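Local structure of Cys-Gly metallodipeptidase DUG1 (Saccharomyces cerevisiae, 4G1P) at residues R216-G227 / A339-V350. The protein hydrolyses the dipeptide Cys-Gly as a metal-dependent M20A-family dipeptidase and is the catalytic component of the yeast complex that degrades glutathione. Residues are numbered along the deposited sequence; the frame is centred on the assembly and turned at random.
Sequences RGCNYYQTIIEG and AKVFGKFSIRTV. With CYS (cysteine), chain E.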
loop_
_atom_site.group_PDB
_atom_site.type_symbol
_atom_site.label_atom_id
_atom_site.label_comp_id
_atom_site.label_asym_id
_atom_site.label_seq_id
_atom_site.Cartn_x
_atom_site.Cartn_y
_atom_site.Cartn_z
ATOM N N ARG A 216 8.402 -22.136 -15.531
ATOM C CA ARG A 216 7.029 -21.699 -15.694
ATOM C C ARG A 216 7.042 -20.305 -16.276
ATOM O O ARG A 216 7.961 -19.536 -16.023
ATOM C CB ARG A 216 6.342 -21.601 -14.357
ATOM C CG ARG A 216 5.938 -22.870 -13.713
ATOM C CD ARG A 216 5.862 -22.544 -12.264
ATOM N NE ARG A 216 4.689 -23.047 -11.589
ATOM C CZ ARG A 216 4.422 -22.795 -10.315
ATOM N NH1 ARG A 216 5.242 -22.035 -9.610
ATOM N NH2 ARG A 216 3.341 -23.309 -9.748
ATOM N N GLY A 217 6.009 -19.967 -17.033
ATOM C CA GLY A 217 5.838 -18.604 -17.478
ATOM C C GLY A 217 5.118 -17.791 -16.410
ATOM O O GLY A 217 4.834 -18.270 -15.307
ATOM N N CYS A 218 4.822 -16.545 -16.738
ATOM C CA CYS A 218 4.169 -15.666 -15.788
ATOM C C CYS A 218 3.304 -14.613 -16.489
ATOM O O CYS A 218 3.770 -13.875 -17.359
ATOM C CB CYS A 218 5.201 -15.006 -14.856
ATOM S SG CYS A 218 4.453 -14.065 -13.487
ATOM N N ASN A 219 2.032 -14.572 -16.117
ATOM C CA ASN A 219 1.135 -13.537 -16.609
ATOM C C ASN A 219 0.712 -12.657 -15.447
ATOM O O ASN A 219 0.122 -13.137 -14.474
ATOM C CB ASN A 219 -0.079 -14.152 -17.315
ATOM C CG ASN A 219 0.238 -14.617 -18.730
ATOM O OD1 ASN A 219 1.384 -14.929 -19.048
ATOM N ND2 ASN A 219 -0.773 -14.645 -19.588
ATOM N N TYR A 220 1.046 -11.378 -15.518
ATOM C CA TYR A 220 0.778 -10.499 -14.394
ATOM C C TYR A 220 -0.384 -9.573 -14.721
ATOM O O TYR A 220 -0.345 -8.835 -15.716
ATOM C CB TYR A 220 2.025 -9.704 -14.024
ATOM C CG TYR A 220 2.045 -9.228 -12.593
ATOM C CD1 TYR A 220 1.244 -8.175 -12.181
ATOM C CD2 TYR A 220 2.863 -9.828 -11.653
ATOM C CE1 TYR A 220 1.257 -7.735 -10.869
ATOM C CE2 TYR A 220 2.885 -9.395 -10.344
ATOM C CZ TYR A 220 2.075 -8.344 -9.956
ATOM O OH TYR A 220 2.095 -7.891 -8.659
ATOM N N TYR A 221 -1.414 -9.622 -13.882
ATOM C CA TYR A 221 -2.644 -8.870 -14.127
ATOM C C TYR A 221 -2.937 -7.831 -13.048
ATOM O O TYR A 221 -2.511 -7.957 -11.886
ATOM C CB TYR A 221 -3.846 -9.817 -14.257
ATOM C CG TYR A 221 -3.714 -10.811 -15.379
ATOM C CD1 TYR A 221 -3.979 -10.447 -16.682
ATOM C CD2 TYR A 221 -3.307 -12.113 -15.132
ATOM C CE1 TYR A 221 -3.847 -11.349 -17.716
ATOM C CE2 TYR A 221 -3.168 -13.026 -16.159
ATOM C CZ TYR A 221 -3.436 -12.639 -17.451
ATOM O OH TYR A 221 -3.302 -13.546 -18.484
ATOM N N GLN A 222 -3.673 -6.804 -13.447
ATOM C CA GLN A 222 -4.254 -5.872 -12.492
ATOM C C GLN A 222 -5.732 -5.696 -12.804
ATOM O O GLN A 222 -6.111 -5.438 -13.950
ATOM C CB GLN A 222 -3.521 -4.520 -12.480
ATOM C CG GLN A 222 -3.575 -3.741 -13.778
ATOM C CD GLN A 222 -2.833 -2.423 -13.693
ATOM O OE1 GLN A 222 -2.202 -2.112 -12.685
ATOM N NE2 GLN A 222 -2.905 -1.639 -14.758
ATOM N N THR A 223 -6.564 -5.877 -11.786
ATOM C CA THR A 223 -7.991 -5.608 -11.928
ATOM C C THR A 223 -8.281 -4.205 -11.408
ATOM O O THR A 223 -8.002 -3.905 -10.248
ATOM C CB THR A 223 -8.856 -6.648 -11.181
ATOM O OG1 THR A 223 -8.813 -7.889 -11.887
ATOM C CG2 THR A 223 -10.302 -6.197 -11.105
ATOM N N ILE A 224 -8.824 -3.351 -12.277
ATOM C CA ILE A 224 -9.059 -1.950 -11.930
ATOM C C ILE A 224 -10.536 -1.645 -11.693
ATOM O O ILE A 224 -11.364 -1.852 -12.571
ATOM C CB ILE A 224 -8.529 -1.010 -13.012
ATOM C CG1 ILE A 224 -7.183 -1.519 -13.540
ATOM C CG2 ILE A 224 -8.402 0.392 -12.461
ATOM C CD1 ILE A 224 -6.614 -0.692 -14.691
ATOM N N ILE A 225 -10.854 -1.166 -10.494
ATOM C CA ILE A 225 -12.219 -0.785 -10.152
ATOM C C ILE A 225 -12.260 0.669 -9.703
ATOM O O ILE A 225 -11.535 1.070 -8.781
ATOM C CB ILE A 225 -12.794 -1.672 -9.054
ATOM C CG1 ILE A 225 -12.849 -3.121 -9.523
ATOM C CG2 ILE A 225 -14.191 -1.219 -8.683
ATOM C CD1 ILE A 225 -13.332 -4.085 -8.459
ATOM N N GLU A 226 -13.109 1.450 -10.371
ATOM C CA GLU A 226 -13.226 2.884 -10.144
ATOM C C GLU A 226 -14.672 3.262 -9.851
ATOM O O GLU A 226 -15.598 2.680 -10.422
ATOM C CB GLU A 226 -12.733 3.650 -11.368
ATOM C CG GLU A 226 -12.922 5.143 -11.258
ATOM C CD GLU A 226 -12.211 5.911 -12.358
ATOM O OE1 GLU A 226 -12.246 5.434 -13.515
ATOM O OE2 GLU A 226 -11.617 6.981 -12.061
ATOM N N GLY A 227 -14.860 4.230 -8.951
ATOM C CA GLY A 227 -16.188 4.705 -8.562
ATOM C C GLY A 227 -16.310 6.223 -8.539
ATOM O O GLY A 227 -16.537 6.842 -9.576
ATOM N N ALA A 339 -11.051 5.741 -4.225
ATOM C CA ALA A 339 -11.803 6.049 -5.445
ATOM C C ALA A 339 -11.509 5.079 -6.572
ATOM O O ALA A 339 -12.417 4.670 -7.305
ATOM C CB ALA A 339 -11.520 7.462 -5.897
ATOM N N LYS A 340 -10.238 4.709 -6.697
ATOM C CA LYS A 340 -9.786 3.860 -7.792
ATOM C C LYS A 340 -8.665 2.929 -7.338
ATOM O O LYS A 340 -7.556 3.371 -7.032
ATOM C CB LYS A 340 -9.343 4.732 -8.965
ATOM C CG LYS A 340 -8.906 3.987 -10.219
ATOM C CD LYS A 340 -8.582 4.997 -11.323
ATOM C CE LYS A 340 -8.098 4.317 -12.581
ATOM N NZ LYS A 340 -8.002 5.257 -13.734
ATOM N N VAL A 341 -8.977 1.636 -7.299
ATOM C CA VAL A 341 -8.070 0.614 -6.795
ATOM C C VAL A 341 -7.610 -0.397 -7.867
ATOM O O VAL A 341 -8.329 -0.688 -8.821
ATOM C CB VAL A 341 -8.724 -0.157 -5.650
ATOM C CG1 VAL A 341 -8.794 0.699 -4.418
ATOM C CG2 VAL A 341 -10.102 -0.612 -6.048
ATOM N N PHE A 342 -6.410 -0.935 -7.697
ATOM C CA PHE A 342 -5.852 -1.890 -8.647
ATOM C C PHE A 342 -5.468 -3.132 -7.869
ATOM O O PHE A 342 -4.570 -3.082 -7.023
ATOM C CB PHE A 342 -4.596 -1.342 -9.332
ATOM C CG PHE A 342 -4.765 0.017 -9.955
ATOM C CD1 PHE A 342 -4.881 1.164 -9.165
ATOM C CD2 PHE A 342 -4.746 0.165 -11.333
ATOM C CE1 PHE A 342 -5.014 2.422 -9.740
ATOM C CE2 PHE A 342 -4.877 1.428 -11.916
ATOM C CZ PHE A 342 -5.011 2.553 -11.117
ATOM N N GLY A 343 -6.150 -4.241 -8.140
ATOM C CA GLY A 343 -5.802 -5.507 -7.519
ATOM C C GLY A 343 -4.718 -6.221 -8.317
ATOM O O GLY A 343 -4.852 -6.396 -9.530
ATOM N N LYS A 344 -3.647 -6.621 -7.637
ATOM C CA LYS A 344 -2.507 -7.246 -8.303
ATOM C C LYS A 344 -2.497 -8.768 -8.116
ATOM O O LYS A 344 -2.563 -9.274 -6.994
ATOM C CB LYS A 344 -1.199 -6.636 -7.788
ATOM C CG LYS A 344 -1.149 -5.105 -7.869
ATOM C CD LYS A 344 -1.176 -4.635 -9.310
ATOM C CE LYS A 344 -1.184 -3.129 -9.423
ATOM N NZ LYS A 344 -0.014 -2.522 -8.779
ATOM N N PHE A 345 -2.431 -9.497 -9.222
ATOM C CA PHE A 345 -2.332 -10.961 -9.170
ATOM C C PHE A 345 -1.668 -11.546 -10.428
ATOM O O PHE A 345 -1.817 -11.034 -11.545
ATOM C CB PHE A 345 -3.711 -11.601 -8.943
ATOM C CG PHE A 345 -4.648 -11.447 -10.105
ATOM C CD1 PHE A 345 -5.344 -10.270 -10.301
ATOM C CD2 PHE A 345 -4.834 -12.478 -11.002
ATOM C CE1 PHE A 345 -6.210 -10.128 -11.367
ATOM C CE2 PHE A 345 -5.694 -12.339 -12.078
ATOM C CZ PHE A 345 -6.385 -11.164 -12.256
ATOM N N SER A 346 -0.928 -12.624 -10.248
ATOM C CA SER A 346 -0.283 -13.262 -11.391
ATOM C C SER A 346 -0.536 -14.768 -11.461
ATOM O O SER A 346 -0.840 -15.428 -10.451
ATOM C CB SER A 346 1.211 -12.965 -11.395
ATOM O OG SER A 346 1.783 -13.348 -10.166
ATOM N N ILE A 347 -0.426 -15.299 -12.673
ATOM C CA ILE A 347 -0.554 -16.726 -12.890
ATOM C C ILE A 347 0.747 -17.293 -13.452
ATOM O O ILE A 347 1.307 -16.774 -14.426
ATOM C CB ILE A 347 -1.719 -17.049 -13.833
ATOM C CG1 ILE A 347 -3.039 -16.490 -13.261
ATOM C CG2 ILE A 347 -1.810 -18.544 -14.047
ATOM C CD1 ILE A 347 -4.256 -16.642 -14.178
ATOM N N ARG A 348 1.244 -18.342 -12.810
ATOM C CA ARG A 348 2.395 -19.067 -13.329
ATOM C C ARG A 348 1.921 -20.057 -14.376
ATOM O O ARG A 348 1.136 -20.952 -14.084
ATOM C CB ARG A 348 3.131 -19.782 -12.200
ATOM C CG ARG A 348 3.764 -18.833 -11.174
ATOM C CD ARG A 348 4.949 -18.068 -11.739
ATOM N NE ARG A 348 5.367 -17.010 -10.829
ATOM C CZ ARG A 348 6.449 -16.246 -10.984
ATOM N NH1 ARG A 348 7.284 -16.431 -12.008
ATOM N NH2 ARG A 348 6.710 -15.300 -10.084
ATOM N N THR A 349 2.377 -19.888 -15.608
ATOM C CA THR A 349 1.900 -20.745 -16.683
ATOM C C THR A 349 2.775 -21.978 -16.910
ATOM O O THR A 349 3.976 -21.968 -16.661
ATOM C CB THR A 349 1.760 -19.965 -17.986
ATOM O OG1 THR A 349 3.055 -19.586 -18.441
ATOM C CG2 THR A 349 0.934 -18.706 -17.759
ATOM N N VAL A 350 2.141 -23.045 -17.374
ATOM C CA VAL A 350 2.813 -24.292 -17.676
ATOM C C VAL A 350 2.357 -24.724 -19.053
ATOM O O VAL A 350 1.420 -24.142 -19.603
ATOM C CB VAL A 350 2.405 -25.368 -16.679
ATOM C CG1 VAL A 350 2.817 -24.967 -15.261
ATOM C CG2 VAL A 350 0.912 -25.613 -16.770
HETATM N N CYS E . 10.779 -12.132 -11.428
HETATM C CA CYS E . 9.386 -12.273 -11.805
HETATM C C CYS E . 8.927 -13.698 -11.486
HETATM O O CYS E . 9.532 -14.673 -11.930
HETATM C CB CYS E . 9.184 -11.919 -13.280
HETATM S SG CYS E . 7.507 -12.003 -13.828
#
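Cys218 and Arg348 meet in the pocket of the bound cysteine, which both line. SG of Cys218 lies over the centre of one face of the Arg348 guanidinium and is 3.7 Å from SG of the ligand. At the guanidinium edge, NH1 of Arg348 donates a nearly straight hydrogen bond to the ligand O atom (2.9 Å, 168°), while NH2 hydrogen-bonds OG of Ser234 of the second subunit, which thus contributes to the pocket wall. A leucine in place of Arg348 would probably leave the ligand carbonyl without this donor and Ser234 of the second subunit without this partner. CB of Arg348 lies over one face of the Arg216 guanidinium, offset toward its rim; Arg216 NH2 hydrogen-bonds Tyr316 O.

From Asn219 to Glu226 the segment pairs antiparallel with Lys340 to Ile347. On the sheet face bearing Tyr221, the Phe345 ring receives Tyr221 CB over one face, 3.8 Å from its centroid; with CG between backbone N and carbonyl carbon (chi1 68°), the ring comes nearer Tyr221. On the sheet face bearing Tyr220, Ile224 CG2 makes a CH-pi contact over the Phe342 ring.

Within the lid-domain sheet, strand 318-325 flanks 340-349 and strand 378-391 pairs with 210-226, while helix 355-371 packs against Asn219, Ile347 and Thr349.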